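Local coordinates for protein pumilio homolog 23 (Arabidopsis thaliana, PDB 5WZK) that binds RNA in a sequence-specific manner, recognising 18S rRNA through a superhelix of pumilio repeats, and probably regulates translation and mRNA stability, at residues E48-E53 with F81-A86; D117-I122 with G164-L169; L265-F270 with A298-Q303; W381-G386 with I423-K428. All blocks are in the same frame, centred on the assembly; numbering follows the deposited sequence.

The four contacts follow one another along the chain, each closing before the next opens, and none touches another. Contacts 1 and 2 are neighbours in the N-terminal part of the all-helical superhelix, with centres 21 Å apart: contact 1 sets the loop before helix 53-58 on helix 75-85, and contact 2 joins helices 119-134 and 166-177. Contact 3 joins helix 263-274 to the start of helix 301-311, its centre 37 Å from that of contact 2. Contact 4 ties the loop before helix 391-400 to helix 420-427, across the centre of the chain from contact 1. Together they sample the RNA-binding stack of pumilio repeats; contact 4 comes nearest the nucleic acid, about 6 Å at the nearest atom.

Contact 1: residues E48-E53 with F81-A86; sequences ETRGRE and FIRNSA
The Phe81 ring has Thr49 at its edge and Ser85 over one face. Thr49 OG1 lies in the ring plane, 3.7 Å from Phe81 CD1, while Ser85 OG sits above the ring near its rim. Each hydroxyl bonds to a backbone carbonyl, Thr49 to that of Leu46 and Ser85 to that of Phe81. Glu53, the first residue of helix 53-58, lies alongside the same ring, pointing the other way, its CG 3.9 Å from Phe81 CE1 and 3.8 Å from Ser85 CB. With chi2 at 85° the glutamate chain bends, and OE2 turns back to accept a bond from Gly51 N (3.1 Å), approached from above the carboxylate plane. This anchors the carboxylate to the type II turn Thr49-Arg52, while OE2 also comes 3.4 Å from Asn84 CB. Farther out, the Arg50 guanidinium lies by the Asn84 amide with the planes 43° apart; NH2 and ND2 are both donors, and ND2 bonds to Ser80 O. The Pumilio 1 loop thus meets helix 75-85 by van der Waals contact, carbon on carbon at Glu53 CG and oxygen on carbon at Thr49 and Glu53 OE2. Arg50 NH2 and Arg83 NH2, 4.4 Å apart, probably repel mildly at the exposed margin.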
loop_
_atom_site.group_PDB
_atom_site.type_symbol
_atom_site.label_atom_id
_atom_site.label_comp_id
_atom_site.label_asym_id
_atom_site.label_seq_id
_atom_site.Cartn_x
_atom_site.Cartn_y
_atom_site.Cartn_z
ATOM N N GLU A 48 25.473 -4.385 33.478
ATOM C CA GLU A 48 25.059 -3.436 34.504
ATOM C C GLU A 48 23.540 -3.310 34.633
ATOM O O GLU A 48 23.056 -2.604 35.523
ATOM C CB GLU A 48 25.679 -2.062 34.231
ATOM C CG GLU A 48 27.165 -1.998 34.533
ATOM C CD GLU A 48 27.474 -2.327 35.988
ATOM O OE1 GLU A 48 26.896 -1.669 36.893
ATOM O OE2 GLU A 48 28.287 -3.253 36.219
ATOM N N THR A 49 22.777 -3.983 33.763
ATOM C CA THR A 49 21.321 -3.964 33.837
ATOM C C THR A 49 20.740 -5.199 34.499
ATOM O O THR A 49 19.523 -5.247 34.696
ATOM C CB THR A 49 20.692 -3.845 32.450
ATOM O OG1 THR A 49 20.741 -5.123 31.805
ATOM C CG2 THR A 49 21.417 -2.812 31.600
ATOM N N ARG A 50 21.562 -6.198 34.822
ATOM C CA ARG A 50 21.059 -7.422 35.440
ATOM C C ARG A 50 20.291 -7.104 36.717
ATOM O O ARG A 50 20.824 -6.476 37.637
ATOM C CB ARG A 50 22.213 -8.371 35.742
ATOM C CG ARG A 50 22.246 -9.609 34.867
ATOM C CD ARG A 50 22.819 -9.306 33.472
ATOM N NE ARG A 50 22.800 -10.482 32.591
ATOM C CZ ARG A 50 23.783 -11.384 32.505
ATOM N NH1 ARG A 50 24.883 -11.256 33.245
ATOM N NH2 ARG A 50 23.665 -12.426 31.682
ATOM N N GLY A 51 19.027 -7.523 36.761
ATOM C CA GLY A 51 18.204 -7.332 37.929
ATOM C C GLY A 51 17.527 -5.987 38.043
ATOM O O GLY A 51 16.797 -5.758 39.017
ATOM N N ARG A 52 17.749 -5.077 37.108
ATOM C CA ARG A 52 16.950 -3.867 37.053
ATOM C C ARG A 52 16.644 -3.526 35.609
ATOM O O ARG A 52 16.697 -2.362 35.191
ATOM C CB ARG A 52 17.633 -2.710 37.775
ATOM C CG ARG A 52 19.122 -2.787 37.738
ATOM C CD ARG A 52 19.725 -1.686 38.577
ATOM N NE ARG A 52 21.117 -1.472 38.206
ATOM C CZ ARG A 52 21.789 -0.363 38.472
ATOM N NH1 ARG A 52 21.177 0.627 39.114
ATOM N NH2 ARG A 52 23.060 -0.246 38.090
ATOM N N GLU A 53 16.324 -4.557 34.829
ATOM C CA GLU A 53 16.005 -4.353 33.427
ATOM C C GLU A 53 14.777 -3.472 33.267
ATOM O O GLU A 53 14.734 -2.614 32.377
ATOM C CB GLU A 53 15.794 -5.697 32.743
ATOM C CG GLU A 53 17.037 -6.539 32.642
ATOM C CD GLU A 53 17.298 -7.352 33.887
ATOM O OE1 GLU A 53 16.634 -7.091 34.915
ATOM O OE2 GLU A 53 18.169 -8.253 33.827
ATOM N N PHE A 81 20.640 -10.639 27.626
ATOM C CA PHE A 81 19.743 -9.575 28.053
ATOM C C PHE A 81 18.290 -9.997 27.887
ATOM O O PHE A 81 17.467 -9.818 28.798
ATOM C CB PHE A 81 20.027 -8.292 27.270
ATOM C CG PHE A 81 19.064 -7.199 27.578
ATOM C CD1 PHE A 81 19.144 -6.516 28.781
ATOM C CD2 PHE A 81 18.047 -6.884 26.693
ATOM C CE1 PHE A 81 18.225 -5.526 29.090
ATOM C CE2 PHE A 81 17.130 -5.894 26.996
ATOM C CZ PHE A 81 17.221 -5.214 28.196
ATOM N N ILE A 82 17.965 -10.580 26.728
ATOM C CA ILE A 82 16.629 -11.115 26.502
ATOM C C ILE A 82 16.291 -12.179 27.535
ATOM O O ILE A 82 15.189 -12.196 28.093
ATOM C CB ILE A 82 16.523 -11.665 25.078
ATOM C CG1 ILE A 82 16.729 -10.528 24.079
ATOM C CG2 ILE A 82 15.198 -12.372 24.899
ATOM C CD1 ILE A 82 16.668 -10.971 22.625
ATOM N N ARG A 83 17.235 -13.080 27.809
ATOM C CA ARG A 83 16.986 -14.132 28.788
ATOM C C ARG A 83 16.733 -13.557 30.173
ATOM O O ARG A 83 15.897 -14.076 30.920
ATOM C CB ARG A 83 18.158 -15.109 28.838
ATOM C CG ARG A 83 17.950 -16.424 28.078
ATOM C CD ARG A 83 18.878 -17.512 28.665
ATOM N NE ARG A 83 19.872 -16.951 29.587
ATOM C CZ ARG A 83 21.144 -16.700 29.267
ATOM N NH1 ARG A 83 21.589 -16.969 28.040
ATOM N NH2 ARG A 83 21.974 -16.181 30.172
ATOM N N ASN A 84 17.440 -12.488 30.543
ATOM C CA ASN A 84 17.316 -12.000 31.911
ATOM C C ASN A 84 16.124 -11.086 32.082
ATOM O O ASN A 84 15.585 -10.983 33.187
ATOM C CB ASN A 84 18.578 -11.266 32.341
ATOM C CG ASN A 84 19.677 -12.207 32.771
ATOM O OD1 ASN A 84 19.952 -12.348 33.963
ATOM N ND2 ASN A 84 20.313 -12.862 31.804
ATOM N N SER A 85 15.700 -10.420 31.015
ATOM C CA SER A 85 14.573 -9.500 31.076
ATOM C C SER A 85 13.234 -10.159 30.747
ATOM O O SER A 85 12.194 -9.507 30.862
ATOM C CB SER A 85 14.818 -8.334 30.124
ATOM O OG SER A 85 14.754 -8.811 28.799
ATOM N N ALA A 86 13.232 -11.442 30.383
ATOM C CA ALA A 86 12.022 -12.060 29.850
ATOM C C ALA A 86 10.850 -11.992 30.834
ATOM O O ALA A 86 9.714 -11.739 30.424
ATOM C CB ALA A 86 12.319 -13.502 29.437
#

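Contact 2: residues D117-I122 with G164-L169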
loop_
_atom_site.group_PDB
_atom_site.type_symbol
_atom_site.label_atom_id
_atom_site.label_comp_id
_atom_site.label_asym_id
_atom_site.label_seq_id
_atom_site.Cartn_x
_atom_site.Cartn_y
_atom_site.Cartn_z
ATOM N N ASP A 117 24.606 -19.877 11.606
ATOM C CA ASP A 117 25.055 -20.498 12.844
ATOM C C ASP A 117 24.324 -19.989 14.081
ATOM O O ASP A 117 24.548 -20.521 15.174
ATOM C CB ASP A 117 26.559 -20.305 12.997
ATOM C CG ASP A 117 27.341 -21.072 11.944
ATOM O OD1 ASP A 117 26.937 -22.216 11.622
ATOM O OD2 ASP A 117 28.346 -20.534 11.429
ATOM N N ALA A 118 23.431 -19.012 13.935
ATOM C CA ALA A 118 22.772 -18.400 15.079
ATOM C C ALA A 118 21.394 -18.969 15.382
ATOM O O ALA A 118 20.821 -18.612 16.418
ATOM C CB ALA A 118 22.639 -16.888 14.865
ATOM N N TYR A 119 20.867 -19.853 14.531
ATOM C CA TYR A 119 19.466 -20.261 14.613
ATOM C C TYR A 119 19.046 -20.645 16.037
ATOM O O TYR A 119 18.144 -20.027 16.606
ATOM C CB TYR A 119 19.206 -21.413 13.632
ATOM C CG TYR A 119 17.744 -21.766 13.458
ATOM C CD1 TYR A 119 17.134 -22.708 14.285
ATOM C CD2 TYR A 119 16.968 -21.159 12.473
ATOM C CE1 TYR A 119 15.797 -23.046 14.139
ATOM C CE2 TYR A 119 15.626 -21.487 12.319
ATOM C CZ TYR A 119 15.050 -22.435 13.159
ATOM O OH TYR A 119 13.727 -22.781 13.026
ATOM N N SER A 120 19.685 -21.665 16.632
ATOM C CA SER A 120 19.196 -22.191 17.908
ATOM C C SER A 120 19.260 -21.156 19.019
ATOM O O SER A 120 18.437 -21.181 19.941
ATOM C CB SER A 120 19.987 -23.429 18.323
ATOM O OG SER A 120 19.390 -24.601 17.805
ATOM N N VAL A 121 20.226 -20.244 18.952
ATOM C CA VAL A 121 20.382 -19.257 20.012
ATOM C C VAL A 121 19.286 -18.198 19.913
ATOM O O VAL A 121 18.641 -17.859 20.915
ATOM C CB VAL A 121 21.801 -18.661 19.950
ATOM C CG1 VAL A 121 22.009 -17.641 21.015
ATOM C CG2 VAL A 121 22.796 -19.774 20.144
ATOM N N ILE A 122 19.052 -17.682 18.698
ATOM C CA ILE A 122 17.908 -16.810 18.430
ATOM C C ILE A 122 16.606 -17.480 18.857
ATOM O O ILE A 122 15.764 -16.877 19.535
ATOM C CB ILE A 122 17.859 -16.439 16.938
ATOM C CG1 ILE A 122 19.145 -15.755 16.483
ATOM C CG2 ILE A 122 16.652 -15.556 16.651
ATOM C CD1 ILE A 122 19.179 -15.487 14.969
ATOM N N GLY A 164 13.790 -18.936 9.084
ATOM C CA GLY A 164 12.592 -18.521 9.774
ATOM C C GLY A 164 12.330 -19.465 10.929
ATOM O O GLY A 164 12.999 -20.487 11.081
ATOM N N PHE A 165 11.340 -19.117 11.743
ATOM C CA PHE A 165 11.003 -19.884 12.945
ATOM C C PHE A 165 9.519 -20.208 12.924
ATOM O O PHE A 165 8.745 -19.706 13.748
ATOM C CB PHE A 165 11.380 -19.117 14.209
ATOM C CG PHE A 165 12.789 -18.638 14.217
ATOM C CD1 PHE A 165 13.127 -17.444 13.612
ATOM C CD2 PHE A 165 13.780 -19.380 14.823
ATOM C CE1 PHE A 165 14.424 -17.000 13.612
ATOM C CE2 PHE A 165 15.084 -18.932 14.832
ATOM C CZ PHE A 165 15.402 -17.740 14.221
ATOM N N PRO A 166 9.092 -21.068 11.996
ATOM C CA PRO A 166 7.654 -21.251 11.773
ATOM C C PRO A 166 6.912 -21.686 13.012
ATOM O O PRO A 166 5.830 -21.159 13.299
ATOM C CB PRO A 166 7.617 -22.329 10.681
ATOM C CG PRO A 166 8.942 -22.236 10.022
ATOM C CD PRO A 166 9.883 -21.965 11.144
ATOM N N GLY A 167 7.472 -22.647 13.749
ATOM C CA GLY A 167 6.828 -23.122 14.955
ATOM C C GLY A 167 6.653 -22.022 15.969
ATOM O O GLY A 167 5.645 -21.981 16.682
ATOM N N MET A 168 7.611 -21.095 16.025
ATOM C CA MET A 168 7.479 -19.962 16.928
ATOM C C MET A 168 6.332 -19.062 16.493
ATOM O O MET A 168 5.470 -18.704 17.306
ATOM C CB MET A 168 8.794 -19.182 16.996
ATOM C CG MET A 168 8.949 -18.400 18.286
ATOM S SD MET A 168 8.887 -19.542 19.692
ATOM C CE MET A 168 10.549 -20.215 19.695
ATOM N N LEU A 169 6.302 -18.692 15.210
ATOM C CA LEU A 169 5.184 -17.913 14.689
ATOM C C LEU A 169 3.852 -18.541 15.079
ATOM O O LEU A 169 2.947 -17.853 15.563
ATOM C CB LEU A 169 5.279 -17.782 13.170
ATOM C CG LEU A 169 4.240 -16.793 12.646
ATOM C CD1 LEU A 169 4.462 -15.454 13.304
ATOM C CD2 LEU A 169 4.316 -16.617 11.140
#
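Within the pumilio superhelix, an offset aromatic stack of Tyr119 on Phe165 joins the N-terminal ends of helices 119-134 and 166-177. The ring centroids are 4.6 Å apart and the planes 19° from parallel. Phe165 CE2 lies over one face of the tyrosine ring, displaced toward its rim, and the two side chains are antiparallel. Tyr119 reaches across because its CG is anti to the backbone N (chi1 -170°), which swings the ring out from the side of its helix, near the end of the Pumilio 2 repeat. The far end of the phenylalanine ring is met by Ile122, one turn along the first helix: its CG2 stands 3.5 Å from Phe165 CZ, the side chains nearly perpendicular. Glu123 and Leu126 of the same helix also touch this ring, so Phe165, the N-cap residue of helix 166-177, is buried against helix 119-134. Its backbone is hydrogen-bonded to Cys157, which ties the start of helix 166-177 to helix 146-158. The nearest contact atom is about 18 Å from the RNA. At the stack's rim, Tyr119 OH donates to Gly164 O over 3.1 Å, lying in the carbonyl plane with a C=O...OH angle of 145°.

Contact 3: residues L265-F270 with A298-Q303; sequences LYNEMF and ARDQEQ
A capping box at the start of helix 301-311 supplies a residue that docks on helix 263-274: Gln303, whose amide meets Asn267 and whose methylene chain lies on Phe270. Asp300, the N-cap, accepts from Gln303 N through OD1 (3.0 Å), and Gln303 OE1 in return takes Asp300 N at 3.3 Å. The same OE1 receives Arg299 N nearly end-on to its C=O at 2.7 Å, so two backbone donors fix the amide. That orientation sends NE2 outward to Asn267 OD1, 2.7 Å away with an N-H...O angle of 158°. The asparagine oxygen lies in the glutamine amide plane, whereas NE2 stands above the asparagine carbonyl plane. Nearer the backbone, Gln303 CG rests over the centre of the Phe270 ring, 3.5 Å from its centroid, in a CH-pi contact. With an alanine in place of Gln303, Asn267 OD1 and the backbone N-H groups of Arg299 and Asp300 would probably lose this partner, and Phe270 the methylene group over its ring centre. Alongside, Arg299 NH1 lies over a face of the Tyr266 ring, 3.6 Å from CG, and bonds to His297 O. Tyr266 OH lies against Ala298 CA and bonds to Leu294 O. The contact thereby joins the Pumilio 5 and Pumilio 6 repeats: Phe270 also touches Ile306 and Met307 of helix 301-311, while Leu265 and Met269 pack on helix 208-219.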
loop_
_atom_site.group_PDB
_atom_site.type_symbol
_atom_site.label_atom_id
_atom_site.label_comp_id
_atom_site.label_asym_id
_atom_site.label_seq_id
_atom_site.Cartn_x
_atom_site.Cartn_y
_atom_site.Cartn_z
ATOM N N LEU A 265 -12.989 -20.229 1.809
ATOM C CA LEU A 265 -13.301 -19.308 2.890
ATOM C C LEU A 265 -13.754 -17.948 2.357
ATOM O O LEU A 265 -14.654 -17.316 2.931
ATOM C CB LEU A 265 -12.067 -19.190 3.778
ATOM C CG LEU A 265 -12.174 -18.642 5.182
ATOM C CD1 LEU A 265 -11.105 -19.280 5.994
ATOM C CD2 LEU A 265 -11.992 -17.129 5.150
ATOM N N TYR A 266 -13.142 -17.480 1.266
ATOM C CA TYR A 266 -13.657 -16.282 0.618
ATOM C C TYR A 266 -15.110 -16.489 0.205
ATOM O O TYR A 266 -15.962 -15.613 0.418
ATOM C CB TYR A 266 -12.797 -15.895 -0.598
ATOM C CG TYR A 266 -13.371 -14.704 -1.354
ATOM C CD1 TYR A 266 -14.391 -14.872 -2.283
ATOM C CD2 TYR A 266 -12.922 -13.407 -1.113
ATOM C CE1 TYR A 266 -14.941 -13.808 -2.938
ATOM C CE2 TYR A 266 -13.470 -12.332 -1.773
ATOM C CZ TYR A 266 -14.486 -12.548 -2.688
ATOM O OH TYR A 266 -15.066 -11.512 -3.367
ATOM N N ASN A 267 -15.413 -17.637 -0.405
ATOM C CA ASN A 267 -16.760 -17.830 -0.921
ATOM C C ASN A 267 -17.777 -17.793 0.211
ATOM O O ASN A 267 -18.816 -17.129 0.097
ATOM C CB ASN A 267 -16.839 -19.132 -1.724
ATOM C CG ASN A 267 -15.948 -19.098 -2.975
ATOM O OD1 ASN A 267 -15.685 -18.027 -3.530
ATOM N ND2 ASN A 267 -15.473 -20.267 -3.412
ATOM N N GLU A 268 -17.464 -18.438 1.339
ATOM C CA GLU A 268 -18.410 -18.464 2.451
ATOM C C GLU A 268 -18.646 -17.069 3.019
ATOM O O GLU A 268 -19.775 -16.730 3.388
ATOM C CB GLU A 268 -17.920 -19.418 3.536
ATOM C CG GLU A 268 -18.871 -19.575 4.734
ATOM C CD GLU A 268 -20.124 -20.387 4.428
ATOM O OE1 GLU A 268 -20.236 -20.936 3.307
ATOM O OE2 GLU A 268 -20.997 -20.475 5.323
ATOM N N MET A 269 -17.604 -16.233 3.072
ATOM C CA MET A 269 -17.807 -14.862 3.530
ATOM C C MET A 269 -18.573 -14.034 2.513
ATOM O O MET A 269 -19.340 -13.141 2.892
ATOM C CB MET A 269 -16.473 -14.196 3.835
ATOM C CG MET A 269 -15.672 -14.876 4.924
ATOM S SD MET A 269 -14.182 -13.919 5.216
ATOM C CE MET A 269 -14.896 -12.434 5.913
ATOM N N PHE A 270 -18.377 -14.310 1.222
ATOM C CA PHE A 270 -19.139 -13.610 0.199
ATOM C C PHE A 270 -20.635 -13.854 0.361
ATOM O O PHE A 270 -21.436 -12.911 0.285
ATOM C CB PHE A 270 -18.672 -14.052 -1.188
ATOM C CG PHE A 270 -19.275 -13.259 -2.308
ATOM C CD1 PHE A 270 -20.550 -13.543 -2.773
ATOM C CD2 PHE A 270 -18.567 -12.223 -2.891
ATOM C CE1 PHE A 270 -21.106 -12.810 -3.797
ATOM C CE2 PHE A 270 -19.121 -11.480 -3.919
ATOM C CZ PHE A 270 -20.388 -11.775 -4.376
ATOM N N ALA A 298 -12.741 -11.194 -5.626
ATOM C CA ALA A 298 -13.758 -12.083 -6.165
ATOM C C ALA A 298 -13.132 -13.151 -7.060
ATOM O O ALA A 298 -12.105 -12.932 -7.710
ATOM C CB ALA A 298 -14.798 -11.283 -6.943
ATOM N N ARG A 299 -13.776 -14.314 -7.100
ATOM C CA ARG A 299 -13.180 -15.517 -7.667
ATOM C C ARG A 299 -13.771 -15.946 -9.000
ATOM O O ARG A 299 -13.033 -16.436 -9.854
ATOM C CB ARG A 299 -13.314 -16.685 -6.683
ATOM C CG ARG A 299 -12.423 -16.625 -5.442
ATOM C CD ARG A 299 -10.963 -16.468 -5.801
ATOM N NE ARG A 299 -10.074 -16.880 -4.717
ATOM C CZ ARG A 299 -9.827 -16.156 -3.624
ATOM N NH1 ARG A 299 -10.412 -14.972 -3.440
ATOM N NH2 ARG A 299 -8.999 -16.630 -2.705
ATOM N N ASP A 300 -15.080 -15.804 -9.212
ATOM C CA ASP A 300 -15.734 -16.509 -10.307
ATOM C C ASP A 300 -16.846 -15.654 -10.912
ATOM O O ASP A 300 -17.103 -14.523 -10.486
ATOM C CB ASP A 300 -16.264 -17.876 -9.833
ATOM C CG ASP A 300 -17.300 -17.766 -8.717
ATOM O OD1 ASP A 300 -18.274 -16.986 -8.862
ATOM O OD2 ASP A 300 -17.152 -18.489 -7.700
ATOM N N GLN A 301 -17.526 -16.237 -11.909
ATOM C CA GLN A 301 -18.519 -15.511 -12.699
ATOM C C GLN A 301 -19.742 -15.148 -11.872
ATOM O O GLN A 301 -20.204 -13.998 -11.894
ATOM C CB GLN A 301 -18.927 -16.360 -13.900
ATOM C CG GLN A 301 -17.747 -16.787 -14.726
ATOM C CD GLN A 301 -16.934 -15.590 -15.158
ATOM O OE1 GLN A 301 -17.500 -14.538 -15.476
ATOM N NE2 GLN A 301 -15.603 -15.726 -15.149
ATOM N N GLU A 302 -20.293 -16.132 -11.158
ATOM C CA GLU A 302 -21.484 -15.891 -10.353
ATOM C C GLU A 302 -21.283 -14.688 -9.438
ATOM O O GLU A 302 -22.132 -13.787 -9.373
ATOM C CB GLU A 302 -21.810 -17.158 -9.559
ATOM C CG GLU A 302 -23.180 -17.196 -8.885
ATOM C CD GLU A 302 -23.375 -18.458 -8.032
ATOM O OE1 GLU A 302 -22.629 -19.451 -8.225
ATOM O OE2 GLU A 302 -24.270 -18.453 -7.157
ATOM N N GLN A 303 -20.126 -14.641 -8.764
ATOM C CA GLN A 303 -19.783 -13.523 -7.889
ATOM C C GLN A 303 -19.760 -12.199 -8.643
ATOM O O GLN A 303 -20.277 -11.186 -8.150
ATOM C CB GLN A 303 -18.426 -13.783 -7.232
ATOM C CG GLN A 303 -18.509 -14.485 -5.895
ATOM C CD GLN A 303 -17.270 -15.292 -5.585
ATOM O OE1 GLN A 303 -16.226 -15.130 -6.222
ATOM N NE2 GLN A 303 -17.380 -16.179 -4.601
#

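Contact 4: residues W381-G386 with I423-K428; sequences WEWAPG and ITETAK
Trp383 reaches from the loop before helix 391-400 to Glu425 and Thr426 on helix 420-427. Its CB points toward that helix, and a chi1 of -163° turns CG to the side opposite the backbone N, carrying the indole forward with its edge leading. On the five-membered ring, CD1 comes 4.0 Å from Glu425 OE2, and the adjoining NE1 donates to that oxygen at 3.2 Å, with an N-H...O angle of 156°. The acceptor lies near the indole plane, yet the carboxylate stands almost upright to the ring, at 82°, and is met from above its own plane. The same carboxylate has Gly386 N 3.6 Å from Glu425 OE1. Farther along the indole, CZ2 rests 3.8 Å from Glu425 CB. At the tip, CH2 faces Thr426 OG1 at 3.7 Å, a hydroxyl whose hydrogen bond goes to Tyr422 O. Replacing Trp383 with an alanine would probably leave Glu425 without its N-H donor and open a gap beside Thr426. The ring is further enclosed by a stack with Tyr422 and an edge-to-face contact with Phe368. The loop is thus pinned between helix 362-367, where Pro364 touches the indole, and helix 420-427 of the Pumilio 7 repeat.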
loop_
_atom_site.group_PDB
_atom_site.type_symbol
_atom_site.label_atom_id
_atom_site.label_comp_id
_atom_site.label_asym_id
_atom_site.label_seq_id
_atom_site.Cartn_x
_atom_site.Cartn_y
_atom_site.Cartn_z
ATOM N N TRP A 381 -20.877 23.141 -16.082
ATOM C CA TRP A 381 -19.510 22.818 -15.701
ATOM C C TRP A 381 -18.762 22.229 -16.891
ATOM O O TRP A 381 -19.205 21.241 -17.493
ATOM C CB TRP A 381 -19.509 21.832 -14.532
ATOM C CG TRP A 381 -18.154 21.592 -13.955
ATOM C CD1 TRP A 381 -17.623 22.179 -12.842
ATOM C CD2 TRP A 381 -17.147 20.702 -14.458
ATOM N NE1 TRP A 381 -16.350 21.710 -12.620
ATOM C CE2 TRP A 381 -16.033 20.803 -13.599
ATOM C CE3 TRP A 381 -17.080 19.831 -15.550
ATOM C CZ2 TRP A 381 -14.858 20.063 -13.802
ATOM C CZ3 TRP A 381 -15.916 19.103 -15.753
ATOM C CH2 TRP A 381 -14.820 19.225 -14.880
ATOM N N GLU A 382 -17.620 22.820 -17.221
ATOM C CA GLU A 382 -16.800 22.304 -18.309
ATOM C C GLU A 382 -15.433 21.830 -17.865
ATOM O O GLU A 382 -14.910 20.873 -18.439
ATOM C CB GLU A 382 -16.578 23.361 -19.387
ATOM C CG GLU A 382 -17.803 23.904 -20.053
ATOM C CD GLU A 382 -17.415 24.876 -21.141
ATOM O OE1 GLU A 382 -16.283 24.724 -21.665
ATOM O OE2 GLU A 382 -18.213 25.792 -21.453
ATOM N N TRP A 383 -14.831 22.500 -16.884
ATOM C CA TRP A 383 -13.425 22.326 -16.537
ATOM C C TRP A 383 -13.235 22.896 -15.140
ATOM O O TRP A 383 -14.185 23.359 -14.507
ATOM C CB TRP A 383 -12.519 23.013 -17.569
ATOM C CG TRP A 383 -11.022 22.615 -17.604
ATOM C CD1 TRP A 383 -9.949 23.398 -17.252
ATOM C CD2 TRP A 383 -10.462 21.373 -18.070
ATOM N NE1 TRP A 383 -8.766 22.716 -17.454
ATOM C CE2 TRP A 383 -9.053 21.475 -17.957
ATOM C CE3 TRP A 383 -11.013 20.183 -18.559
ATOM C CZ2 TRP A 383 -8.195 20.431 -18.317
ATOM C CZ3 TRP A 383 -10.163 19.151 -18.910
ATOM C CH2 TRP A 383 -8.765 19.279 -18.787
ATOM N N ALA A 384 -11.996 22.859 -14.662
ATOM C CA ALA A 384 -11.626 23.468 -13.383
ATOM C C ALA A 384 -10.210 24.029 -13.510
ATOM O O ALA A 384 -9.224 23.383 -13.124
ATOM C CB ALA A 384 -11.722 22.452 -12.246
ATOM N N PRO A 385 -10.070 25.243 -14.048
ATOM C CA PRO A 385 -8.757 25.680 -14.546
ATOM C C PRO A 385 -7.722 25.796 -13.436
ATOM O O PRO A 385 -8.010 26.270 -12.333
ATOM C CB PRO A 385 -9.057 27.039 -15.189
ATOM C CG PRO A 385 -10.527 27.013 -15.471
ATOM C CD PRO A 385 -11.123 26.229 -14.337
ATOM N N GLY A 386 -6.506 25.330 -13.745
ATOM C CA GLY A 386 -5.382 25.354 -12.832
ATOM C C GLY A 386 -5.521 24.509 -11.587
ATOM O O GLY A 386 -4.717 24.671 -10.663
ATOM N N ILE A 423 -5.772 19.329 -23.173
ATOM C CA ILE A 423 -4.932 18.142 -23.231
ATOM C C ILE A 423 -3.570 18.434 -22.617
ATOM O O ILE A 423 -3.012 17.603 -21.890
ATOM C CB ILE A 423 -4.837 17.623 -24.678
ATOM C CG1 ILE A 423 -6.216 17.171 -25.150
ATOM C CG2 ILE A 423 -3.917 16.436 -24.777
ATOM C CD1 ILE A 423 -6.206 16.322 -26.438
ATOM N N THR A 424 -3.039 19.638 -22.841
ATOM C CA THR A 424 -1.742 19.947 -22.253
ATOM C C THR A 424 -1.855 20.139 -20.743
ATOM O O THR A 424 -0.959 19.728 -19.998
ATOM C CB THR A 424 -1.111 21.170 -22.925
ATOM O OG1 THR A 424 -1.705 22.358 -22.410
ATOM C CG2 THR A 424 -1.307 21.120 -24.439
ATOM N N GLU A 425 -2.948 20.741 -20.267
ATOM C CA GLU A 425 -3.184 20.781 -18.826
ATOM C C GLU A 425 -3.172 19.371 -18.225
ATOM O O GLU A 425 -2.588 19.147 -17.156
ATOM C CB GLU A 425 -4.508 21.485 -18.523
ATOM C CG GLU A 425 -4.393 22.981 -18.244
ATOM C CD GLU A 425 -5.417 23.465 -17.209
ATOM O OE1 GLU A 425 -5.534 22.836 -16.128
ATOM O OE2 GLU A 425 -6.114 24.472 -17.475
ATOM N N THR A 426 -3.782 18.402 -18.918
ATOM C CA THR A 426 -3.811 17.029 -18.425
ATOM C C THR A 426 -2.415 16.403 -18.391
ATOM O O THR A 426 -2.092 15.633 -17.479
ATOM C CB THR A 426 -4.751 16.193 -19.292
ATOM O OG1 THR A 426 -5.994 16.881 -19.452
ATOM C CG2 THR A 426 -5.017 14.839 -18.663
ATOM N N ALA A 427 -1.582 16.682 -19.393
ATOM C CA ALA A 427 -0.265 16.053 -19.397
ATOM C C ALA A 427 0.629 16.652 -18.328
ATOM O O ALA A 427 1.496 15.955 -17.784
ATOM C CB ALA A 427 0.389 16.181 -20.769
ATOM N N LYS A 428 0.423 17.932 -18.019
ATOM C CA LYS A 428 1.171 18.621 -16.985
ATOM C C LYS A 428 0.686 18.284 -15.581
ATOM O O LYS A 428 1.311 18.723 -14.615
ATOM C CB LYS A 428 1.084 20.135 -17.200
ATOM C CG LYS A 428 1.630 20.627 -18.535
ATOM C CD LYS A 428 1.719 22.151 -18.608
ATOM C CE LYS A 428 2.066 22.604 -20.039
ATOM N NZ LYS A 428 2.285 24.083 -20.238
#